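Local coordinates for protein Dye-decolorizing peroxidase (Irpex lacteus, PDB 7D8M) that binds heme b and probably acts as a dye-decolorizing peroxidase, using the heme iron to oxidise its substrates with peroxide, at residues 84-88 and 89-93; 49-52 and 53-57. All coordinates share one frame; numbering follows the deposited sequence.

In the fold
Both contacts are local N-caps in which a loop turns into a short helix, and both lie within the DyP dimeric alpha+beta barrel domain. Contact 2 (49-52 with 53-57) comes first along the chain, between helix 35-49 and strand 67-72; contact 1 (84-88 with 89-93) follows, after helix 74-79. Their centres are about 27 Å apart and their nearest atoms about 16 Å, without touching. Contact 2 packs on strand 67-72, an outermost strand of the four-stranded sheet 67-72, 120-126, 24-32 and 147-156, and also touches helix 441-448. Contact 1 meets strands 217-226 and 428-438 of the second four-stranded sheet, so both join this domain to later parts of the chain.

Contact 1. Residues 84-88 and 89-93; sequences DDLQD and TAFSD
D88 accepts the backbone N-H of F91 on its carboxylate, OD1 lying 2.9 Å from F91 N. The bond is nearly straight, 165° at the hydrogen, and reaches OD1 on its anti side, somewhat out of the carboxylate plane. With CG anti to its own backbone N (chi1 -166°), D88 carries the carboxylate back over the first turn, at almost a right angle to the F91 ring. This is an N-cap: aspartate suits it because a short acidic side chain can take up an N-H left without a carbonyl, and its negative charge is probably favoured by the positive N-terminal end of the helix dipole. The other oxygen, OD2, is held by I369 N. The D88 carbonyl opens the regular bonding, its O 3.0 Å from S92 N.

D84 reaches from the loop to S92 on the helix: OD2 bonds H74 ND1 and lies 2.8 Å from S92 OG. Its OD1 accepts from L86 N in an Asx turn; a water that takes the hydrogen of D88 N also lies close to D84 OD1 and S92 OG. The F91 ring meets D84 OD2 obliquely, L86 CD1 packs 4.0 Å from F91 CE2, and F77 of helix 74-79 meets the ring edge-to-face.

Contact 2. Residues 49-52 and 53-57; sequences NITS and VATII
S52 turns its hydroxyl onto the first turn of helix 53-57, where OG lies 2.9 Å from T55 N and accepts its hydrogen at an angle of 158°. The hydroxyl reaches this N-H because OG sits between the backbone N and the carbonyl carbon of its own residue (chi1 69°), folded back over the chain. Serine suits the place: its oxygen is one bond from CB and can meet a backbone donor three residues on. The S52 carbonyl continues the pattern, with its O 3.2 Å from I56 N.

The tight part lies beside this bond, where T51 and I56 cross at about a right angle and CG2 of T51 comes within 3.6 Å of I56 CG1. The same methyl sits 4.0 Å from T55 CB. Beta-branched residues fit here, offering carbon to their neighbours close to the backbone; F67 covers both T51 and I56, while T51 turns OG1 to V68 N.

Partly exposed T55 marks a more watery side. Its OG1 lies 3.0 Å from S52 OG, and a water takes the hydrogen of S52 N at 2.9 Å. An alanine in place of S52 would remove the OG acceptor and would probably leave T55 N without its capping partner, fraying the first turn. An acceptor hydroxyl just before the first helical residue, bonded to the N-H three residues on, is the classic serine N-cap.

Contact 1. Residues 84-88 and 89-93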
# COMPACT_ATOMS: atom_id res chain seq x y z
N ASP A 84 -7.06 -10.33 21.71
CA ASP A 84 -6.63 -9.14 20.98
C ASP A 84 -6.33 -8.05 22.00
O ASP A 84 -7.20 -7.26 22.37
CB ASP A 84 -7.69 -8.71 19.97
CG ASP A 84 -7.29 -7.46 19.20
OD1 ASP A 84 -6.21 -6.88 19.48
OD2 ASP A 84 -8.06 -7.05 18.30
N ASP A 85 -5.09 -8.02 22.47
CA ASP A 85 -4.63 -6.96 23.36
C ASP A 85 -3.61 -6.05 22.68
O ASP A 85 -2.73 -5.49 23.33
CB ASP A 85 -4.06 -7.55 24.66
CG ASP A 85 -3.05 -8.67 24.42
OD1 ASP A 85 -2.65 -8.91 23.26
OD2 ASP A 85 -2.64 -9.32 25.41
N LEU A 86 -3.72 -5.90 21.36
CA LEU A 86 -2.76 -5.10 20.61
C LEU A 86 -3.02 -3.60 20.73
O LEU A 86 -2.11 -2.81 20.46
CB LEU A 86 -2.74 -5.53 19.14
CG LEU A 86 -2.01 -6.83 18.77
CD1 LEU A 86 -2.46 -7.35 17.41
CD2 LEU A 86 -0.52 -6.59 18.75
N GLN A 87 -4.24 -3.21 21.12
CA GLN A 87 -4.63 -1.80 21.31
C GLN A 87 -4.70 -1.03 20.00
O GLN A 87 -4.50 0.19 19.97
CB GLN A 87 -3.70 -1.07 22.29
CG GLN A 87 -3.73 -1.62 23.71
CD GLN A 87 -2.85 -0.83 24.65
OE1 GLN A 87 -2.07 -1.40 25.42
NE2 GLN A 87 -2.96 0.49 24.61
N ASP A 88 -4.98 -1.71 18.89
CA ASP A 88 -5.21 -1.06 17.61
C ASP A 88 -6.71 -1.08 17.35
O ASP A 88 -7.28 -2.13 17.06
CB ASP A 88 -4.43 -1.76 16.49
CG ASP A 88 -4.36 -0.93 15.22
OD1 ASP A 88 -5.42 -0.74 14.57
OD2 ASP A 88 -3.25 -0.46 14.87
N THR A 89 -7.34 0.09 17.48
CA THR A 89 -8.80 0.18 17.41
C THR A 89 -9.32 -0.14 16.01
O THR A 89 -10.37 -0.78 15.87
CB THR A 89 -9.26 1.57 17.87
OG1 THR A 89 -8.75 2.57 16.98
CG2 THR A 89 -8.74 1.89 19.27
N ALA A 90 -8.62 0.31 14.96
CA ALA A 90 -8.99 -0.08 13.60
C ALA A 90 -8.90 -1.59 13.43
O ALA A 90 -9.83 -2.23 12.92
CB ALA A 90 -8.11 0.63 12.57
N PHE A 91 -7.77 -2.18 13.82
CA PHE A 91 -7.59 -3.63 13.67
C PHE A 91 -8.73 -4.39 14.34
O PHE A 91 -9.28 -5.33 13.77
CB PHE A 91 -6.25 -4.07 14.26
CG PHE A 91 -6.08 -5.58 14.29
CD1 PHE A 91 -5.87 -6.30 13.12
CD2 PHE A 91 -6.15 -6.29 15.49
CE1 PHE A 91 -5.72 -7.69 13.12
CE2 PHE A 91 -6.01 -7.69 15.51
CZ PHE A 91 -5.78 -8.39 14.33
N SER A 92 -9.07 -3.99 15.57
CA SER A 92 -10.09 -4.72 16.32
C SER A 92 -11.45 -4.57 15.68
O SER A 92 -12.26 -5.51 15.70
CB SER A 92 -10.11 -4.24 17.76
OG SER A 92 -8.83 -4.36 18.35
N ASP A 93 -11.72 -3.41 15.08
CA ASP A 93 -13.00 -3.17 14.42
C ASP A 93 -13.15 -4.01 13.16
O ASP A 93 -14.27 -4.41 12.81
CB ASP A 93 -13.12 -1.68 14.04
CG ASP A 93 -13.64 -0.82 15.18
OD1 ASP A 93 -14.08 -1.38 16.21
OD2 ASP A 93 -13.61 0.43 15.04
O HOH W 1 -6.03 -4.44 18.59

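Contact 2. Residues 49-52 and 53-57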
# COMPACT_ATOMS: atom_id res chain seq x y z
N ASN A 49 8.14 -22.93 6.34
CA ASN A 49 7.68 -22.23 5.15
C ASN A 49 7.51 -20.73 5.30
O ASN A 49 7.49 -20.03 4.27
CB ASN A 49 6.35 -22.83 4.67
CG ASN A 49 6.49 -24.25 4.16
OD1 ASN A 49 6.91 -24.47 3.03
ND2 ASN A 49 6.13 -25.22 5.01
N ILE A 50 7.38 -20.19 6.51
CA ILE A 50 7.18 -18.75 6.67
C ILE A 50 8.50 -18.04 6.43
O ILE A 50 9.46 -18.22 7.18
CB ILE A 50 6.61 -18.41 8.05
CG1 ILE A 50 5.22 -19.02 8.19
CG2 ILE A 50 6.54 -16.88 8.23
CD1 ILE A 50 4.24 -18.57 7.11
N THR A 51 8.54 -17.23 5.38
CA THR A 51 9.79 -16.67 4.87
C THR A 51 10.18 -15.44 5.66
O THR A 51 9.39 -14.49 5.78
CB THR A 51 9.65 -16.33 3.39
OG1 THR A 51 9.26 -17.49 2.67
CG2 THR A 51 10.97 -15.77 2.83
N SER A 52 11.42 -15.41 6.13
CA SER A 52 11.93 -14.31 6.92
C SER A 52 12.55 -13.23 6.05
O SER A 52 12.85 -13.44 4.87
CB SER A 52 12.98 -14.82 7.90
OG SER A 52 14.13 -15.23 7.18
N VAL A 53 12.73 -12.06 6.66
CA VAL A 53 13.57 -11.02 6.07
C VAL A 53 14.93 -11.59 5.71
O VAL A 53 15.44 -11.39 4.60
CB VAL A 53 13.70 -9.83 7.04
CG1 VAL A 53 14.84 -8.90 6.61
CG2 VAL A 53 12.39 -9.06 7.15
N ALA A 54 15.53 -12.33 6.64
CA ALA A 54 16.88 -12.85 6.43
C ALA A 54 16.94 -13.73 5.18
O ALA A 54 17.89 -13.64 4.40
CB ALA A 54 17.35 -13.62 7.66
N THR A 55 15.93 -14.58 4.98
CA THR A 55 15.93 -15.44 3.80
C THR A 55 15.80 -14.63 2.51
O THR A 55 16.48 -14.93 1.51
CB THR A 55 14.79 -16.46 3.90
OG1 THR A 55 14.97 -17.26 5.08
CG2 THR A 55 14.77 -17.36 2.68
N ILE A 56 14.95 -13.60 2.50
CA ILE A 56 14.75 -12.85 1.27
C ILE A 56 16.04 -12.15 0.86
O ILE A 56 16.44 -12.18 -0.31
CB ILE A 56 13.58 -11.86 1.43
CG1 ILE A 56 12.26 -12.62 1.66
CG2 ILE A 56 13.49 -10.92 0.23
CD1 ILE A 56 11.02 -11.72 1.51
N ILE A 57 16.74 -11.53 1.82
CA ILE A 57 17.97 -10.79 1.52
C ILE A 57 19.22 -11.65 1.53
O ILE A 57 20.29 -11.16 1.13
CB ILE A 57 18.19 -9.62 2.49
CG1 ILE A 57 18.52 -10.14 3.89
CG2 ILE A 57 16.98 -8.71 2.51
CD1 ILE A 57 18.96 -9.05 4.84
O HOH W 2 12.78 -17.98 5.89